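Local coordinates for protein oxidase/hydroxylase (Streptomyces hygroscopicus subsp. hygroscopicus, PDB 4XCB) that probably acts as a 2-oxoglutarate-dependent dioxygenase of orthosomycin biosynthesis, binding a metal ion, 2-oxoglutarate and a hygromycin B variant in a double-stranded beta-helix, at residues G107-L112 and V119-S124; T180-S185 and D254-F259. All coordinates share one frame; numbering follows the deposited sequence.

Interactions 1 and 2 follow one another along the chain: 107-112 and 119-124 pair locally, across the hairpin of strands 112-113 and 118-119, before 180-185 is joined to the C-terminal 254-259. Their centres lie about 17 Å apart, yet they meet directly where Leu111 O lies 2.9 Å from Asp254 N, a probable hydrogen bond. Interaction 1 begins just after strand 102-105 and interaction 2 packs on it; this outermost strand of the four-stranded sheet carries the metal ligand His105. Both contacts reach helix 170-175, through Glu110 and Asp254 respectively. The C-terminal segment therefore bridges the loop after strand 102-105 and the start of helix 182-185, while Val255 and Glu257 line the hygromycin B pocket.

Interaction 1: residues G107-L112 and V119-S124; sequences GNSELL and VGRDLS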
loop_
_atom_site.group_PDB
_atom_site.type_symbol
_atom_site.label_atom_id
_atom_site.label_comp_id
_atom_site.label_asym_id
_atom_site.label_seq_id
_atom_site.Cartn_x
_atom_site.Cartn_y
_atom_site.Cartn_z
ATOM N N GLY A 107 -16.640 -4.129 -5.000
ATOM C CA GLY A 107 -15.855 -4.794 -3.969
ATOM C C GLY A 107 -14.389 -4.871 -4.379
ATOM O O GLY A 107 -14.054 -5.341 -5.464
ATOM N N ASN A 108 -13.511 -4.436 -3.486
ATOM C CA ASN A 108 -12.089 -4.299 -3.783
ATOM C C ASN A 108 -11.356 -5.608 -4.094
ATOM O O ASN A 108 -10.400 -5.613 -4.890
ATOM C CB ASN A 108 -11.397 -3.597 -2.617
ATOM C CG ASN A 108 -10.000 -3.096 -2.964
ATOM O OD1 ASN A 108 -9.779 -2.457 -4.006
ATOM N ND2 ASN A 108 -9.043 -3.389 -2.089
ATOM N N SER A 109 -11.772 -6.709 -3.478
ATOM C CA SER A 109 -11.025 -7.960 -3.602
ATOM C C SER A 109 -11.810 -9.168 -4.128
ATOM O O SER A 109 -11.419 -10.317 -3.882
ATOM C CB SER A 109 -10.408 -8.325 -2.249
ATOM O OG SER A 109 -9.370 -7.421 -1.905
ATOM N N GLU A 110 -12.879 -8.933 -4.884
ATOM C CA GLU A 110 -13.655 -10.038 -5.417
ATOM C C GLU A 110 -12.865 -10.750 -6.497
ATOM O O GLU A 110 -11.945 -10.161 -7.093
ATOM C CB GLU A 110 -15.005 -9.547 -5.931
ATOM C CG GLU A 110 -15.821 -8.904 -4.807
ATOM C CD GLU A 110 -16.027 -9.847 -3.622
ATOM O OE1 GLU A 110 -16.531 -10.959 -3.845
ATOM O OE2 GLU A 110 -15.681 -9.481 -2.485
ATOM N N LEU A 111 -13.220 -12.006 -6.748
ATOM C CA LEU A 111 -12.413 -12.873 -7.597
ATOM C C LEU A 111 -12.884 -12.897 -9.039
ATOM O O LEU A 111 -14.043 -12.619 -9.348
ATOM C CB LEU A 111 -12.401 -14.301 -7.041
ATOM C CG LEU A 111 -12.048 -14.417 -5.560
ATOM C CD1 LEU A 111 -12.211 -15.854 -5.067
ATOM C CD2 LEU A 111 -10.634 -13.912 -5.305
ATOM N N LEU A 112 -11.951 -13.227 -9.926
ATOM C CA LEU A 112 -12.250 -13.464 -11.329
ATOM C C LEU A 112 -11.395 -14.633 -11.778
ATOM O O LEU A 112 -10.192 -14.644 -11.532
ATOM C CB LEU A 112 -11.973 -12.218 -12.173
ATOM C CG LEU A 112 -12.054 -12.352 -13.695
ATOM C CD1 LEU A 112 -13.456 -12.702 -14.142
ATOM C CD2 LEU A 112 -11.584 -11.059 -14.371
ATOM N N VAL A 119 -7.702 -14.199 -10.242
ATOM C CA VAL A 119 -7.150 -12.931 -9.775
ATOM C C VAL A 119 -8.118 -12.250 -8.818
ATOM O O VAL A 119 -9.324 -12.506 -8.859
ATOM C CB VAL A 119 -6.807 -11.991 -10.961
ATOM C CG1 VAL A 119 -5.751 -12.627 -11.840
ATOM C CG2 VAL A 119 -8.056 -11.674 -11.798
ATOM N N GLY A 120 -7.583 -11.407 -7.936
ATOM C CA GLY A 120 -8.383 -10.751 -6.915
ATOM C C GLY A 120 -8.273 -9.239 -6.865
ATOM O O GLY A 120 -8.668 -8.613 -5.881
ATOM N N ARG A 121 -7.701 -8.662 -7.911
ATOM C CA ARG A 121 -7.694 -7.213 -8.100
ATOM C C ARG A 121 -8.292 -6.901 -9.463
ATOM O O ARG A 121 -8.020 -7.600 -10.443
ATOM C CB ARG A 121 -6.279 -6.644 -8.006
ATOM C CG ARG A 121 -5.705 -6.565 -6.604
ATOM C CD ARG A 121 -6.163 -5.274 -5.938
ATOM N NE ARG A 121 -5.808 -5.162 -4.526
ATOM C CZ ARG A 121 -6.467 -5.762 -3.543
ATOM N NH1 ARG A 121 -7.500 -6.540 -3.831
ATOM N NH2 ARG A 121 -6.099 -5.587 -2.274
ATOM N N ASP A 122 -9.113 -5.856 -9.514
ATOM C CA ASP A 122 -9.629 -5.302 -10.764
ATOM C C ASP A 122 -9.008 -3.934 -10.875
ATOM O O ASP A 122 -9.339 -3.036 -10.090
ATOM C CB ASP A 122 -11.162 -5.207 -10.756
ATOM C CG ASP A 122 -11.739 -4.761 -12.097
ATOM O OD1 ASP A 122 -11.028 -4.131 -12.915
ATOM O OD2 ASP A 122 -12.931 -5.055 -12.336
ATOM N N LEU A 123 -8.103 -3.768 -11.838
ATOM C CA LEU A 123 -7.310 -2.551 -11.880
ATOM C C LEU A 123 -8.168 -1.348 -12.300
ATOM O O LEU A 123 -7.768 -0.215 -12.061
ATOM C CB LEU A 123 -6.078 -2.730 -12.786
ATOM C CG LEU A 123 -4.987 -3.610 -12.135
ATOM C CD1 LEU A 123 -3.727 -3.691 -12.999
ATOM C CD2 LEU A 123 -4.616 -3.153 -10.729
ATOM N N SER A 124 -9.375 -1.578 -12.827
ATOM C CA SER A 124 -10.254 -0.466 -13.208
ATOM C C SER A 124 -10.797 0.272 -11.993
ATOM O O SER A 124 -11.269 1.412 -12.099
ATOM C CB SER A 124 -11.436 -0.952 -14.072
ATOM O OG SER A 124 -12.269 -1.862 -13.365
HETATM O O HOH W 1 -9.610 -4.318 -7.070
#
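The guanidinium of Arg121 doubles back on its own loop to reach Ser109, although its side chain sets off away from 107-112. A bend at chi2 (-85°) makes this return possible. NH1 donates to Ser109 OG at 2.8 Å, with an N-H...O angle of 160°, and the hydroxyl lies close to the guanidinium plane. The same NH1 makes a weak bond to Gly120 O, the carbonyl just before Arg121. Asn108 comes from another side: its ND2 sits 3.5 Å above the guanidinium plane, toward the rim, with amide and guanidinium tilted 35° apart. ND2 thus lies over a face of the guanidinium; it is hydrogen-bonded to Ala165 O, as Ser109 OG is too.

The backbones also approach closely. Ser109 CA makes a CH...O contact of 3.3 Å with Gly120 O, and Leu111 CA makes another, of 3.4 Å, with Val119 O. Nearer Asp122, one water donates to Asn108 O at 2.7 Å and accepts from Asp122 N at 2.9 Å, bridging the segments where they diverge. At the far end Leu112 and Val119 form an antiparallel hydrogen-bonded pair: Leu112 N meets Val119 O at 2.9 Å, Val119 N meets Leu112 O at 2.8 Å, and the CB of Leu112 packs on CG2 of Val119.

The contact thus closes the base of the hairpin made by strands 112-113 and 118-119, shortly after strand 102-105. Glu110, directed away from 119-124, accepts from Leu169 N and Leu170 N at the start of helix 170-175. On the 119-124 side a second subunit joins in, its Gln84 bonding Arg121 O and Leu123 N, and its Tyr135, from strand 133-135, bonding Gly120 N.

Interaction 2: residues T180-S185 and D254-F259; sequences TSLVDS and DVEEDF. With HY0 (hygromycin b variant), chain G.
Ser181 and Glu256 are the closest backbone positions, their CA atoms 6.6 Å apart, just where helix 182-185 begins and where 256-258 take helical backbone angles. The gap is spanned by the Glu256 side chain, extended beyond CG, whose two carboxylate oxygens grip successive residues. OE1 accepts from Ser181 OG at 2.7 Å, met on the syn side but 34° out of the carboxylate plane. OE2 offers its syn lone pair to Leu182 N at 2.9 Å in a nearly straight bond (173°). Together these bonds limit rotation of the carboxylate.

A chi1 of 164° turns Ser181 OG to the far side of CB from its own N, where Val183 N donates to it at 3.0 Å. Ser181 is thus the N-cap of helix 182-185, its hydroxyl accepting from the helix while donating to the glutamate. Leu182 runs across Glu256 at about a right angle, its CB 3.7 Å from OE2. The bond from Leu182 N and the nearby helix start would probably favour the ionised form of buried Glu256.

The next residue, Glu257, faces the bound ligand: its OE1 accepts from O20 of the hygromycin B variant at 2.7 Å and from its O11 at 2.9 Å. Asp258 OD2 accepts from Val255 N, bracing the turn between them.

Glu256 OE1 has a further donor, Leu104 N of strand 102-105, so the carboxylate ties that strand to helix 182-185; Val255 touches His105, the metal ligand at the strand's end. Helix 170-175 flanks the segment: its Arg171 forms a salt bridge with Asp254, and Phe259 packs on its Arg171 and Ala174.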
loop_
_atom_site.group_PDB
_atom_site.type_symbol
_atom_site.label_atom_id
_atom_site.label_comp_id
_atom_site.label_asym_id
_atom_site.label_seq_id
_atom_site.Cartn_x
_atom_site.Cartn_y
_atom_site.Cartn_z
ATOM N N THR A 180 -29.143 -16.441 -1.793
ATOM C CA THR A 180 -30.050 -15.338 -1.499
ATOM C C THR A 180 -29.248 -14.046 -1.359
ATOM O O THR A 180 -28.363 -13.957 -0.509
ATOM C CB THR A 180 -30.859 -15.596 -0.210
ATOM O OG1 THR A 180 -31.897 -16.547 -0.482
ATOM C CG2 THR A 180 -31.483 -14.309 0.308
ATOM N N SER A 181 -29.553 -13.050 -2.190
ATOM C CA SER A 181 -28.823 -11.777 -2.153
ATOM C C SER A 181 -28.817 -11.139 -0.781
ATOM O O SER A 181 -29.822 -11.143 -0.074
ATOM C CB SER A 181 -29.405 -10.775 -3.149
ATOM O OG SER A 181 -28.941 -9.465 -2.841
ATOM N N LEU A 182 -27.675 -10.576 -0.419
ATOM C CA LEU A 182 -27.525 -9.887 0.848
ATOM C C LEU A 182 -28.452 -8.677 0.948
ATOM O O LEU A 182 -28.760 -8.241 2.057
ATOM C CB LEU A 182 -26.070 -9.456 1.048
ATOM C CG LEU A 182 -25.083 -10.602 1.282
ATOM C CD1 LEU A 182 -23.654 -10.098 1.332
ATOM C CD2 LEU A 182 -25.423 -11.326 2.579
ATOM N N VAL A 183 -28.901 -8.124 -0.185
ATOM C CA VAL A 183 -29.789 -6.954 -0.098
ATOM C C VAL A 183 -31.175 -7.406 0.345
ATOM O O VAL A 183 -31.969 -6.593 0.806
ATOM C CB VAL A 183 -29.922 -6.156 -1.424
ATOM C CG1 VAL A 183 -28.549 -5.869 -2.021
ATOM C CG2 VAL A 183 -30.791 -6.870 -2.426
ATOM N N ASP A 184 -31.456 -8.698 0.198
ATOM C CA ASP A 184 -32.716 -9.268 0.686
ATOM C C ASP A 184 -32.590 -9.858 2.086
ATOM O O ASP A 184 -33.477 -9.677 2.925
ATOM C CB ASP A 184 -33.224 -10.350 -0.263
ATOM C CG ASP A 184 -33.815 -9.789 -1.534
ATOM O OD1 ASP A 184 -34.475 -8.733 -1.464
ATOM O OD2 ASP A 184 -33.622 -10.405 -2.604
ATOM N N SER A 185 -31.498 -10.571 2.343
ATOM C CA SER A 185 -31.334 -11.267 3.618
ATOM C C SER A 185 -30.719 -10.372 4.686
ATOM O O SER A 185 -30.900 -10.596 5.881
ATOM C CB SER A 185 -30.474 -12.518 3.438
ATOM O OG SER A 185 -29.117 -12.174 3.200
ATOM N N ASP A 254 -16.504 -11.167 -9.534
ATOM C CA ASP A 254 -17.779 -11.727 -9.042
ATOM C C ASP A 254 -18.754 -10.633 -8.651
ATOM O O ASP A 254 -18.378 -9.701 -7.962
ATOM C CB ASP A 254 -17.577 -12.627 -7.812
ATOM C CG ASP A 254 -16.832 -13.926 -8.109
ATOM O OD1 ASP A 254 -16.705 -14.313 -9.280
ATOM O OD2 ASP A 254 -16.388 -14.575 -7.122
ATOM N N VAL A 255 -20.006 -10.752 -9.099
ATOM C CA VAL A 255 -21.099 -9.915 -8.603
ATOM C C VAL A 255 -22.244 -10.850 -8.207
ATOM O O VAL A 255 -22.298 -11.984 -8.683
ATOM C CB VAL A 255 -21.585 -8.890 -9.646
ATOM C CG1 VAL A 255 -20.451 -7.920 -10.011
ATOM C CG2 VAL A 255 -22.084 -9.595 -10.901
ATOM N N GLU A 256 -23.161 -10.383 -7.364
ATOM C CA GLU A 256 -24.239 -11.266 -6.920
ATOM C C GLU A 256 -25.079 -11.818 -8.065
ATOM O O GLU A 256 -25.569 -12.939 -7.975
ATOM C CB GLU A 256 -25.139 -10.562 -5.924
ATOM C CG GLU A 256 -24.594 -10.624 -4.531
ATOM C CD GLU A 256 -25.592 -10.151 -3.491
ATOM O OE1 GLU A 256 -26.397 -9.250 -3.815
ATOM O OE2 GLU A 256 -25.559 -10.676 -2.358
ATOM N N GLU A 257 -25.224 -11.053 -9.144
ATOM C CA GLU A 257 -25.943 -11.521 -10.324
ATOM C C GLU A 257 -25.392 -12.853 -10.864
ATOM O O GLU A 257 -26.122 -13.614 -11.497
ATOM C CB GLU A 257 -25.894 -10.453 -11.426
ATOM C CG GLU A 257 -26.872 -10.673 -12.566
ATOM C CD GLU A 257 -26.718 -9.641 -13.675
ATOM O OE1 GLU A 257 -26.143 -8.556 -13.420
ATOM O OE2 GLU A 257 -27.166 -9.916 -14.810
ATOM N N ASP A 258 -24.111 -13.137 -10.607
ATOM C CA ASP A 258 -23.495 -14.388 -11.043
ATOM C C ASP A 258 -23.985 -15.594 -10.243
ATOM O O ASP A 258 -23.867 -16.728 -10.706
ATOM C CB ASP A 258 -21.967 -14.338 -10.910
ATOM C CG ASP A 258 -21.313 -13.310 -11.813
ATOM O OD1 ASP A 258 -21.675 -13.215 -13.013
ATOM O OD2 ASP A 258 -20.403 -12.613 -11.307
ATOM N N PHE A 259 -24.499 -15.343 -9.039
ATOM C CA PHE A 259 -24.710 -16.404 -8.046
ATOM C C PHE A 259 -26.146 -16.500 -7.529
ATOM O O PHE A 259 -26.562 -17.557 -7.053
ATOM C CB PHE A 259 -23.788 -16.203 -6.828
ATOM C CG PHE A 259 -22.317 -16.189 -7.160
ATOM C CD1 PHE A 259 -21.773 -17.130 -8.021
ATOM C CD2 PHE A 259 -21.479 -15.229 -6.609
ATOM C CE1 PHE A 259 -20.413 -17.117 -8.330
ATOM C CE2 PHE A 259 -20.117 -15.211 -6.916
ATOM C CZ PHE A 259 -19.588 -16.156 -7.776
HETATM C C1 HY0 G . -21.641 -7.862 -14.963
HETATM C C2 HY0 G . -21.731 -9.356 -15.175
HETATM C C3 HY0 G . -22.530 -9.648 -16.436
HETATM C C4 HY0 G . -23.932 -9.050 -16.327
HETATM C C5 HY0 G . -23.880 -7.556 -15.998
HETATM C C6 HY0 G . -23.016 -7.256 -14.813
HETATM N N7 HY0 G . -20.420 -9.867 -15.310
HETATM O O8 HY0 G . -20.927 -7.641 -13.769
HETATM N N9 HY0 G . -24.605 -9.238 -17.567
HETATM C C10 HY0 G . -25.112 -10.606 -17.619
HETATM O O11 HY0 G . -25.193 -7.127 -15.705
HETATM C C12 HY0 G . -22.634 -3.873 -13.294
HETATM C C13 HY0 G . -23.093 -5.301 -13.413
HETATM O O14 HY0 G . -24.451 -5.488 -13.099
HETATM C C15 HY0 G . -24.712 -5.081 -11.785
HETATM C C16 HY0 G . -24.700 -3.585 -11.782
HETATM C C17 HY0 G . -23.236 -3.131 -12.180
HETATM O O18 HY0 G . -22.875 -5.809 -14.727
HETATM C C19 HY0 G . -26.085 -5.606 -11.372
HETATM O O20 HY0 G . -25.990 -7.023 -11.201
HETATM O O21 HY0 G . -25.606 -3.086 -12.693
HETATM O O22 HY0 G . -23.277 -1.807 -12.513
HETATM C C23 HY0 G . -22.693 -1.703 -13.826
HETATM C C24 HY0 G . -23.379 -0.611 -14.578
HETATM C C25 HY0 G . -22.584 -0.250 -15.824
HETATM C C26 HY0 G . -21.139 0.053 -15.483
HETATM C C27 HY0 G . -20.563 -1.135 -14.790
HETATM O O28 HY0 G . -21.334 -1.390 -13.638
HETATM O O29 HY0 G . -22.846 -3.028 -14.493
HETATM O O30 HY0 G . -24.680 -1.015 -15.016
HETATM O O31 HY0 G . -23.216 0.837 -16.459
HETATM O O32 HY0 G . -21.022 1.207 -14.648
HETATM C C33 HY0 G . -19.112 -0.862 -14.352
HETATM C C34 HY0 G . -18.394 -2.170 -14.140
HETATM O O35 HY0 G . -18.065 -2.788 -15.367
HETATM N N36 HY0 G . -19.137 -0.177 -13.114
#